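Local coordinates for protein mRNA interferase toxin RelE (Escherichia coli, PDB 4FXI) that cleaves mRNA in the ribosomal A site, between the second and third codon positions, and so inhibits translation during amino acid starvation, at residues L5-D8 / E14-K17; S36-A41 / V66-V71; R23-K28 / I53-S58. The protein carries 1 engineered substitution. One frame throughout, in Å; residues are numbered along the deposited sequence.

How the contacts relate
All three contacts belong to one small RelE-family fold, in which helices 9-17 and 20-35 pack on a four-stranded mixed sheet of order 4-7, 72-78, 60-67, 52-54. Contact 1 works at one outermost strand, 4-7; contact 3 at the other, 52-54; their centres are about 14 Å apart and they meet directly, W15 of the first lying against L26 and K27 of the second. Contact 2 ties the loop after helix 20-35 to the end of strand 60-67, with its centre about 17 Å from that of contact 1 and 19 Å from that of contact 3. Along the chain contact 1 closes first, whereas contacts 2 and 3 interleave; only contact 3 holds an inferred catalytic-site residue, K54.

Contact 1. Residues L5-D8 / E14-K17; sequences LDFD and EWRK
The aromatic ring of F7, on strand 4-7, is turned edge-on toward the indole of W15, on helix 9-17, and these two side chains account for all of the modest surface buried here. The pair is a tilted edge-to-face stack: the centroid of the F7 ring and that of the five-membered ring of W15 are 5.2 Å apart, and the ring planes stand at 54°. At the leading rim of F7, CZ sits above one face of the indole, off its centre, and lies 4.2 Å from W15 CD2. Next to it, F7 CE2 comes within 4.0 Å of W15 CB, so the phenyl ring touches both the indole and the stem that carries it. W15 holds its CG opposite its backbone N (chi1 -176°), which lays the indole face across the path of the incoming phenyl. Beyond the pair, F7 also touches V75 of strand 72-78, and W15 reaches L26 and K27 of helix 20-35, so the two rings bridge the sheet and the second helix. D8 is the N-cap of helix 9-17, its side chain capping a backbone N, and also forms a salt bridge with R10; at the far end E14 pairs with R93. The first strand runs straight into the first helix, which leaves at a steep angle, and W15 near its end reaches back to F7. The aromatic pair thus sits at the corner between strand and first helix in the N-terminal strand and two successive helices (beta-alpha-alpha) of the RelE/ParE toxin fold.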
loop_
_atom_site.group_PDB
_atom_site.type_symbol
_atom_site.label_atom_id
_atom_site.label_comp_id
_atom_site.label_asym_id
_atom_site.label_seq_id
_atom_site.Cartn_x
_atom_site.Cartn_y
_atom_site.Cartn_z
ATOM N N LEU A 5 -3.541 -0.680 11.601
ATOM C CA LEU A 5 -3.568 -1.153 10.216
ATOM C C LEU A 5 -4.944 -1.681 9.827
ATOM O O LEU A 5 -5.617 -2.322 10.634
ATOM C CB LEU A 5 -2.519 -2.262 10.017
ATOM C CG LEU A 5 -2.515 -3.019 8.682
ATOM C CD1 LEU A 5 -2.082 -2.105 7.523
ATOM C CD2 LEU A 5 -1.605 -4.235 8.755
ATOM N N ASP A 6 -5.356 -1.413 8.589
ATOM C CA ASP A 6 -6.599 -1.962 8.065
ATOM C C ASP A 6 -6.386 -2.204 6.574
ATOM O O ASP A 6 -5.565 -1.529 5.952
ATOM C CB ASP A 6 -7.754 -0.976 8.291
ATOM C CG ASP A 6 -9.116 -1.586 7.984
ATOM O OD1 ASP A 6 -9.274 -2.815 8.154
ATOM O OD2 ASP A 6 -10.026 -0.836 7.580
ATOM N N PHE A 7 -7.106 -3.172 6.014
ATOM C CA PHE A 7 -7.027 -3.488 4.588
ATOM C C PHE A 7 -8.395 -3.329 3.958
ATOM O O PHE A 7 -9.411 -3.701 4.564
ATOM C CB PHE A 7 -6.662 -4.965 4.384
ATOM C CG PHE A 7 -5.201 -5.267 4.484
ATOM C CD1 PHE A 7 -4.599 -5.448 5.717
ATOM C CD2 PHE A 7 -4.438 -5.418 3.348
ATOM C CE1 PHE A 7 -3.241 -5.742 5.802
ATOM C CE2 PHE A 7 -3.082 -5.715 3.426
ATOM C CZ PHE A 7 -2.486 -5.886 4.660
ATOM N N ASP A 8 -8.423 -2.814 2.732
ATOM C CA ASP A 8 -9.590 -2.985 1.879
ATOM C C ASP A 8 -9.752 -4.477 1.658
ATOM O O ASP A 8 -8.755 -5.183 1.487
ATOM C CB ASP A 8 -9.358 -2.303 0.529
ATOM C CG ASP A 8 -10.577 -2.362 -0.371
ATOM O OD1 ASP A 8 -10.818 -3.415 -0.992
ATOM O OD2 ASP A 8 -11.289 -1.342 -0.467
ATOM N N GLU A 14 -5.564 -9.750 -2.304
ATOM C CA GLU A 14 -4.324 -9.578 -3.059
ATOM C C GLU A 14 -3.109 -9.938 -2.209
ATOM O O GLU A 14 -2.200 -10.641 -2.658
ATOM C CB GLU A 14 -4.207 -8.137 -3.564
ATOM C CG GLU A 14 -5.207 -7.813 -4.684
ATOM C CD GLU A 14 -5.306 -6.333 -4.983
ATOM O OE1 GLU A 14 -5.118 -5.519 -4.053
ATOM O OE2 GLU A 14 -5.578 -5.982 -6.153
ATOM N N TRP A 15 -3.109 -9.449 -0.973
ATOM C CA TRP A 15 -2.034 -9.724 -0.030
ATOM C C TRP A 15 -1.816 -11.226 0.178
ATOM O O TRP A 15 -0.682 -11.704 0.146
ATOM C CB TRP A 15 -2.348 -9.059 1.306
ATOM C CG TRP A 15 -1.277 -9.186 2.345
ATOM C CD1 TRP A 15 -1.277 -10.032 3.424
ATOM C CD2 TRP A 15 -0.065 -8.426 2.430
ATOM N NE1 TRP A 15 -0.137 -9.840 4.168
ATOM C CE2 TRP A 15 0.624 -8.867 3.576
ATOM C CE3 TRP A 15 0.510 -7.423 1.637
ATOM C CZ2 TRP A 15 1.857 -8.332 3.955
ATOM C CZ3 TRP A 15 1.725 -6.894 2.017
ATOM C CH2 TRP A 15 2.385 -7.348 3.166
ATOM N N ARG A 16 -2.894 -11.973 0.379
ATOM C CA ARG A 16 -2.747 -13.400 0.659
ATOM C C ARG A 16 -2.389 -14.212 -0.595
ATOM O O ARG A 16 -1.794 -15.287 -0.494
ATOM C CB ARG A 16 -3.991 -13.958 1.366
ATOM C CG ARG A 16 -4.559 -13.032 2.445
ATOM C CD ARG A 16 -4.322 -13.508 3.885
ATOM N NE ARG A 16 -2.924 -13.432 4.286
ATOM C CZ ARG A 16 -2.477 -12.896 5.424
ATOM N NH1 ARG A 16 -3.308 -12.380 6.314
ATOM N NH2 ARG A 16 -1.181 -12.885 5.674
ATOM N N LYS A 17 -2.732 -13.696 -1.775
ATOM C CA LYS A 17 -2.383 -14.370 -3.030
ATOM C C LYS A 17 -0.922 -14.151 -3.430
ATOM O O LYS A 17 -0.358 -14.917 -4.206
ATOM C CB LYS A 17 -3.305 -13.928 -4.172
ATOM C CG LYS A 17 -4.684 -14.558 -4.130
ATOM C CD LYS A 17 -5.359 -14.484 -5.491
ATOM C CE LYS A 17 -6.690 -15.225 -5.489
ATOM N NZ LYS A 17 -7.283 -15.321 -6.855
#

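Contact 2. Residues S36-A41 / V66-V71; sequences SPRIEA and VIDEKV
One face of the R38 guanidinium rests on V66, whose CG1 lies 3.6 Å from R38 NH2, while the carboxylate of D68 stands at the edge of the same group. In the RelE fold this joins the loop leaving helix 20-35 to the end of strand 60-67 and the turn that follows it. The salt bridge is not a flat, two-pronged pair: the guanidinium and carboxylate planes are 76° apart. A single nitrogen, R38 NH2, serves both oxygens, giving a bond of 3.1 Å to D68 OD2 and a weak one of 3.4 Å to D68 OD1. OD2 is approached from above the carboxylate plane, 52° out of it. The R38 chain runs extended from CG to NE, which carries the charged group across V66 to the turn. Its strongest polar partner is D49, bonded through NH1, which also meets the hydroxyl of Y51; D68 OD1 is bonded to the hydroxyl of Y3. The two carboxylates, D49 at NH1 and D68 at NH2, grip different nitrogens, which limits rotation of the guanidinium and probably balances its charge. The rest of the contact is apolar: P37 crosses V66 at about a right angle, P37 CB meeting V66 CG2 at 3.9 Å, and Y3 and Y51 also touch V66. A water bridges the ion pair as well, accepting from R38 NE at 2.9 Å and donating to D68 OD2 at 2.7 Å.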
loop_
_atom_site.group_PDB
_atom_site.type_symbol
_atom_site.label_atom_id
_atom_site.label_comp_id
_atom_site.label_asym_id
_atom_site.label_seq_id
_atom_site.Cartn_x
_atom_site.Cartn_y
_atom_site.Cartn_z
ATOM N N SER A 36 5.493 5.260 11.349
ATOM C CA SER A 36 5.420 6.650 10.895
ATOM C C SER A 36 5.124 6.655 9.390
ATOM O O SER A 36 6.041 6.626 8.563
ATOM C CB SER A 36 6.744 7.368 11.173
ATOM O OG SER A 36 6.694 8.725 10.765
ATOM N N PRO A 37 3.834 6.686 9.030
ATOM C CA PRO A 37 3.427 6.327 7.665
ATOM C C PRO A 37 3.520 7.437 6.625
ATOM O O PRO A 37 3.482 7.138 5.445
ATOM C CB PRO A 37 1.969 5.882 7.856
ATOM C CG PRO A 37 1.495 6.720 9.006
ATOM C CD PRO A 37 2.681 6.746 9.950
ATOM N N ARG A 38 3.641 8.688 7.047
ATOM C CA ARG A 38 3.791 9.762 6.082
ATOM C C ARG A 38 5.262 9.890 5.759
ATOM O O ARG A 38 6.045 10.426 6.542
ATOM C CB ARG A 38 3.212 11.064 6.628
ATOM C CG ARG A 38 1.707 10.974 6.882
ATOM C CD ARG A 38 1.145 12.345 7.236
ATOM N NE ARG A 38 -0.286 12.317 7.517
ATOM C CZ ARG A 38 -1.229 12.301 6.580
ATOM N NH1 ARG A 38 -0.895 12.294 5.294
ATOM N NH2 ARG A 38 -2.507 12.286 6.929
ATOM N N ILE A 39 5.638 9.315 4.628
ATOM C CA ILE A 39 7.013 9.328 4.173
ATOM C C ILE A 39 6.915 10.120 2.881
ATOM O O ILE A 39 6.428 9.609 1.876
ATOM C CB ILE A 39 7.492 7.897 3.886
ATOM C CG1 ILE A 39 7.475 7.068 5.174
ATOM C CG2 ILE A 39 8.888 7.893 3.283
ATOM C CD1 ILE A 39 7.717 5.601 4.946
ATOM N N GLU A 40 7.353 11.374 2.931
ATOM C CA GLU A 40 7.088 12.323 1.845
ATOM C C GLU A 40 7.627 11.856 0.501
ATOM O O GLU A 40 6.993 12.084 -0.546
ATOM C CB GLU A 40 7.615 13.711 2.226
ATOM C CG GLU A 40 7.382 14.779 1.167
ATOM C CD GLU A 40 5.927 15.194 1.020
ATOM O OE1 GLU A 40 5.080 14.793 1.849
ATOM O OE2 GLU A 40 5.631 15.939 0.058
ATOM N N ALA A 41 8.762 11.161 0.527
ATOM C CA ALA A 41 9.377 10.652 -0.702
ATOM C C ALA A 41 8.472 9.669 -1.439
ATOM O O ALA A 41 8.582 9.492 -2.661
ATOM C CB ALA A 41 10.724 10.003 -0.402
ATOM N N VAL A 66 -3.408 7.228 4.411
ATOM C CA VAL A 66 -3.303 7.535 5.840
ATOM C C VAL A 66 -4.554 8.257 6.333
ATOM O O VAL A 66 -4.944 9.279 5.778
ATOM C CB VAL A 66 -2.073 8.378 6.134
ATOM C CG1 VAL A 66 -2.040 8.757 7.610
ATOM C CG2 VAL A 66 -0.818 7.596 5.746
ATOM N N ILE A 67 -5.185 7.726 7.374
ATOM C CA ILE A 67 -6.439 8.292 7.864
ATOM C C ILE A 67 -6.275 8.734 9.311
ATOM O O ILE A 67 -6.479 7.944 10.244
ATOM C CB ILE A 67 -7.605 7.284 7.743
ATOM C CG1 ILE A 67 -7.675 6.719 6.314
ATOM C CG2 ILE A 67 -8.931 7.941 8.143
ATOM C CD1 ILE A 67 -8.724 5.650 6.115
ATOM N N ASP A 68 -5.895 9.993 9.493
ATOM C CA ASP A 68 -5.549 10.503 10.824
ATOM C C ASP A 68 -6.697 10.403 11.825
ATOM O O ASP A 68 -6.467 10.152 13.003
ATOM C CB ASP A 68 -5.098 11.965 10.739
ATOM C CG ASP A 68 -3.721 12.120 10.126
ATOM O OD1 ASP A 68 -2.964 11.130 10.101
ATOM O OD2 ASP A 68 -3.392 13.244 9.688
ATOM N N GLU A 69 -7.926 10.603 11.358
ATOM C CA GLU A 69 -9.080 10.624 12.256
ATOM C C GLU A 69 -9.305 9.258 12.904
ATOM O O GLU A 69 -9.949 9.155 13.947
ATOM C CB GLU A 69 -10.340 11.083 11.522
ATOM C CG GLU A 69 -10.103 12.182 10.492
ATOM C CD GLU A 69 -9.689 11.637 9.129
ATOM O OE1 GLU A 69 -8.532 11.868 8.713
ATOM O OE2 GLU A 69 -10.527 10.981 8.470
ATOM N N LYS A 70 -8.767 8.211 12.283
ATOM C CA LYS A 70 -8.902 6.859 12.825
ATOM C C LYS A 70 -7.551 6.294 13.238
ATOM O O LYS A 70 -7.444 5.134 13.668
ATOM C CB LYS A 70 -9.580 5.929 11.811
ATOM C CG LYS A 70 -10.993 6.358 11.426
ATOM C CD LYS A 70 -11.604 5.380 10.427
ATOM C CE LYS A 70 -11.517 3.945 10.942
ATOM N NZ LYS A 70 -11.966 2.948 9.932
ATOM N N VAL A 71 -6.526 7.133 13.128
ATOM C CA VAL A 71 -5.142 6.746 13.378
ATOM C C VAL A 71 -4.810 5.439 12.657
ATOM O O VAL A 71 -4.229 4.521 13.237
ATOM C CB VAL A 71 -4.842 6.583 14.889
ATOM C CG1 VAL A 71 -3.347 6.712 15.137
ATOM C CG2 VAL A 71 -5.598 7.615 15.702
HETATM O O HOH W 1 -0.721 13.718 9.998
#

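Contact 3. Residues R23-K28 / I53-S58; sequences REQLKK and IKLRSS. With SO4 (sulfate ion), chain D.
L26, on helix 20-35, and L55, in the segment 53-58, cross at about a right angle in the buried heart of this contact. One methyl does most of the touching: L26 CD2 lies 3.7 Å from L55 CG and is also close to both methyls of L55, so it sits over the fork of that side chain. The same L26 CD2 meets the branch methyl of I53, with I53 CG2 at 4.1 Å. I53 points this methyl at the helix because CG2 is opposite its backbone N, while the longer CG1 arm takes the position beside it (chi1 -54°). The closed side continues past the two segments: I53 packs on L30 and V33 of the same helix and on L62 and Y64 of strand 60-67, and L26 is backed by L18.

Toward solvent the packing thins to a polar margin. Q25 touches L55 with the base of its side chain, Q25 CB to L55 CD2 at 4.0 Å, and its chain runs extended beyond CG and carries the amide past L55. There Q25 OE1 and S57 N are joined through a water, 3.1 Å from each, and Q25 NE2 makes a weak bond to T21 O. R56 and S57 are poorly ordered, in keeping with this open side.

Between I53 and L55 the chain turns K54 away from the helix, as alternation along an extended chain requires. K54 NZ bonds a sulfate at 3.0 Å to O1, and R61 NE and the hydroxyl of Y87 bind the same ion. K54 and R61 are both inferred transition-state stabilisers, and the sulfate, probably from the crystallisation liquor, may occupy a phosphate position of the mRNA. Helix 20-35 thus packs behind the edge strand whose other side carries K54, part of the inferred RelE active site.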
loop_
_atom_site.group_PDB
_atom_site.type_symbol
_atom_site.label_atom_id
_atom_site.label_comp_id
_atom_site.label_asym_id
_atom_site.label_seq_id
_atom_site.Cartn_x
_atom_site.Cartn_y
_atom_site.Cartn_z
ATOM N N ARG A 23 5.722 -11.067 -0.482
ATOM C CA ARG A 23 4.931 -10.636 0.669
ATOM C C ARG A 23 5.823 -10.278 1.858
ATOM O O ARG A 23 5.593 -9.270 2.522
ATOM C CB ARG A 23 3.927 -11.708 1.088
ATOM C CG ARG A 23 3.028 -11.279 2.238
ATOM C CD ARG A 23 2.146 -12.428 2.727
ATOM N NE ARG A 23 1.387 -13.033 1.642
ATOM C CZ ARG A 23 1.605 -14.252 1.158
ATOM N NH1 ARG A 23 2.563 -15.020 1.668
ATOM N NH2 ARG A 23 0.856 -14.705 0.165
ATOM N N GLU A 24 6.837 -11.099 2.122
ATOM C CA GLU A 24 7.733 -10.850 3.251
ATOM C C GLU A 24 8.507 -9.551 3.071
ATOM O O GLU A 24 8.795 -8.853 4.048
ATOM C CB GLU A 24 8.706 -12.016 3.470
ATOM C CG GLU A 24 8.052 -13.305 3.984
ATOM C CD GLU A 24 7.291 -13.116 5.293
ATOM O OE1 GLU A 24 6.144 -13.601 5.388
ATOM O OE2 GLU A 24 7.834 -12.489 6.229
ATOM N N GLN A 25 8.863 -9.246 1.825
ATOM C CA GLN A 25 9.579 -8.012 1.502
ATOM C C GLN A 25 8.702 -6.805 1.785
ATOM O O GLN A 25 9.138 -5.838 2.411
ATOM C CB GLN A 25 9.981 -7.993 0.026
ATOM C CG GLN A 25 11.075 -8.969 -0.346
ATOM C CD GLN A 25 11.466 -8.859 -1.806
ATOM O OE1 GLN A 25 12.198 -7.948 -2.198
ATOM N NE2 GLN A 25 10.967 -9.777 -2.620
ATOM N N LEU A 26 7.462 -6.868 1.307
ATOM C CA LEU A 26 6.490 -5.805 1.537
ATOM C C LEU A 26 6.106 -5.729 3.006
ATOM O O LEU A 26 5.845 -4.649 3.536
ATOM C CB LEU A 26 5.234 -6.030 0.701
ATOM C CG LEU A 26 5.351 -5.854 -0.811
ATOM C CD1 LEU A 26 4.036 -6.240 -1.467
ATOM C CD2 LEU A 26 5.719 -4.414 -1.148
ATOM N N LYS A 27 6.080 -6.878 3.675
ATOM C CA LYS A 27 5.658 -6.893 5.067
ATOM C C LYS A 27 6.624 -6.119 5.955
ATOM O O LYS A 27 6.196 -5.330 6.799
ATOM C CB LYS A 27 5.474 -8.327 5.575
ATOM C CG LYS A 27 5.205 -8.417 7.064
ATOM C CD LYS A 27 4.980 -9.875 7.490
ATOM C CE LYS A 27 5.026 -10.022 8.990
ATOM N NZ LYS A 27 4.582 -11.386 9.449
ATOM N N LYS A 28 7.923 -6.327 5.744
ATOM C CA LYS A 28 8.945 -5.609 6.506
ATOM C C LYS A 28 8.781 -4.102 6.375
ATOM O O LYS A 28 8.878 -3.364 7.361
ATOM C CB LYS A 28 10.343 -6.015 6.045
ATOM C CG LYS A 28 11.459 -5.253 6.725
ATOM C CD LYS A 28 12.820 -5.832 6.369
ATOM C CE LYS A 28 13.922 -4.787 6.495
ATOM N NZ LYS A 28 13.929 -4.131 7.829
ATOM N N ILE A 53 4.450 1.772 -1.317
ATOM C CA ILE A 53 5.632 1.029 -0.933
ATOM C C ILE A 53 6.149 0.368 -2.192
ATOM O O ILE A 53 5.382 -0.290 -2.910
ATOM C CB ILE A 53 5.323 -0.082 0.084
ATOM C CG1 ILE A 53 4.599 0.502 1.288
ATOM C CG2 ILE A 53 6.623 -0.763 0.496
ATOM C CD1 ILE A 53 4.317 -0.518 2.411
ATOM N N LYS A 54 7.436 0.567 -2.469
ATOM C CA LYS A 54 8.045 0.077 -3.697
ATOM C C LYS A 54 9.076 -1.009 -3.401
ATOM O O LYS A 54 9.756 -0.971 -2.380
ATOM C CB LYS A 54 8.712 1.237 -4.452
ATOM C CG LYS A 54 9.417 0.827 -5.741
ATOM C CD LYS A 54 10.204 1.975 -6.378
ATOM C CE LYS A 54 9.284 3.034 -6.969
ATOM N NZ LYS A 54 10.018 3.993 -7.850
ATOM N N LEU A 55 9.170 -1.989 -4.295
ATOM C CA LEU A 55 10.264 -2.952 -4.276
ATOM C C LEU A 55 11.165 -2.716 -5.487
ATOM O O LEU A 55 10.686 -2.367 -6.572
ATOM C CB LEU A 55 9.729 -4.383 -4.287
ATOM C CG LEU A 55 8.830 -4.788 -3.120
ATOM C CD1 LEU A 55 8.447 -6.258 -3.232
ATOM C CD2 LEU A 55 9.535 -4.512 -1.809
ATOM N N ARG A 56 12.465 -2.901 -5.300
ATOM C CA ARG A 56 13.439 -2.603 -6.346
ATOM C C ARG A 56 13.309 -3.485 -7.593
ATOM O O ARG A 56 13.579 -3.030 -8.707
ATOM C CB ARG A 56 14.863 -2.664 -5.783
ATOM C CG ARG A 56 15.955 -2.535 -6.834
ATOM C CD ARG A 56 17.028 -1.547 -6.414
ATOM N NE ARG A 56 17.661 -1.927 -5.155
ATOM C CZ ARG A 56 18.672 -2.783 -5.054
ATOM N NH1 ARG A 56 19.168 -3.359 -6.142
ATOM N NH2 ARG A 56 19.188 -3.064 -3.867
ATOM N N SER A 57 12.888 -4.735 -7.427
ATOM C CA SER A 57 12.807 -5.621 -8.586
ATOM C C SER A 57 11.757 -6.729 -8.502
ATOM O O SER A 57 12.102 -7.911 -8.581
ATOM C CB SER A 57 14.174 -6.254 -8.854
ATOM O OG SER A 57 14.312 -7.464 -8.130
ATOM N N SER A 58 10.486 -6.364 -8.365
ATOM C CA SER A 58 9.424 -7.375 -8.446
ATOM C C SER A 58 8.494 -7.330 -9.684
ATOM O O SER A 58 8.313 -8.368 -10.325
ATOM C CB SER A 58 8.653 -7.524 -7.124
ATOM O OG SER A 58 8.468 -6.275 -6.488
HETATM S S SO4 D . 6.632 2.981 -9.880
HETATM O O1 SO4 D . 7.477 4.062 -9.378
HETATM O O2 SO4 D . 5.609 3.538 -10.763
HETATM O O3 SO4 D . 7.447 2.015 -10.612
HETATM O O4 SO4 D . 5.982 2.307 -8.761
HETATM O O HOH W 2 12.909 -6.458 -4.815
#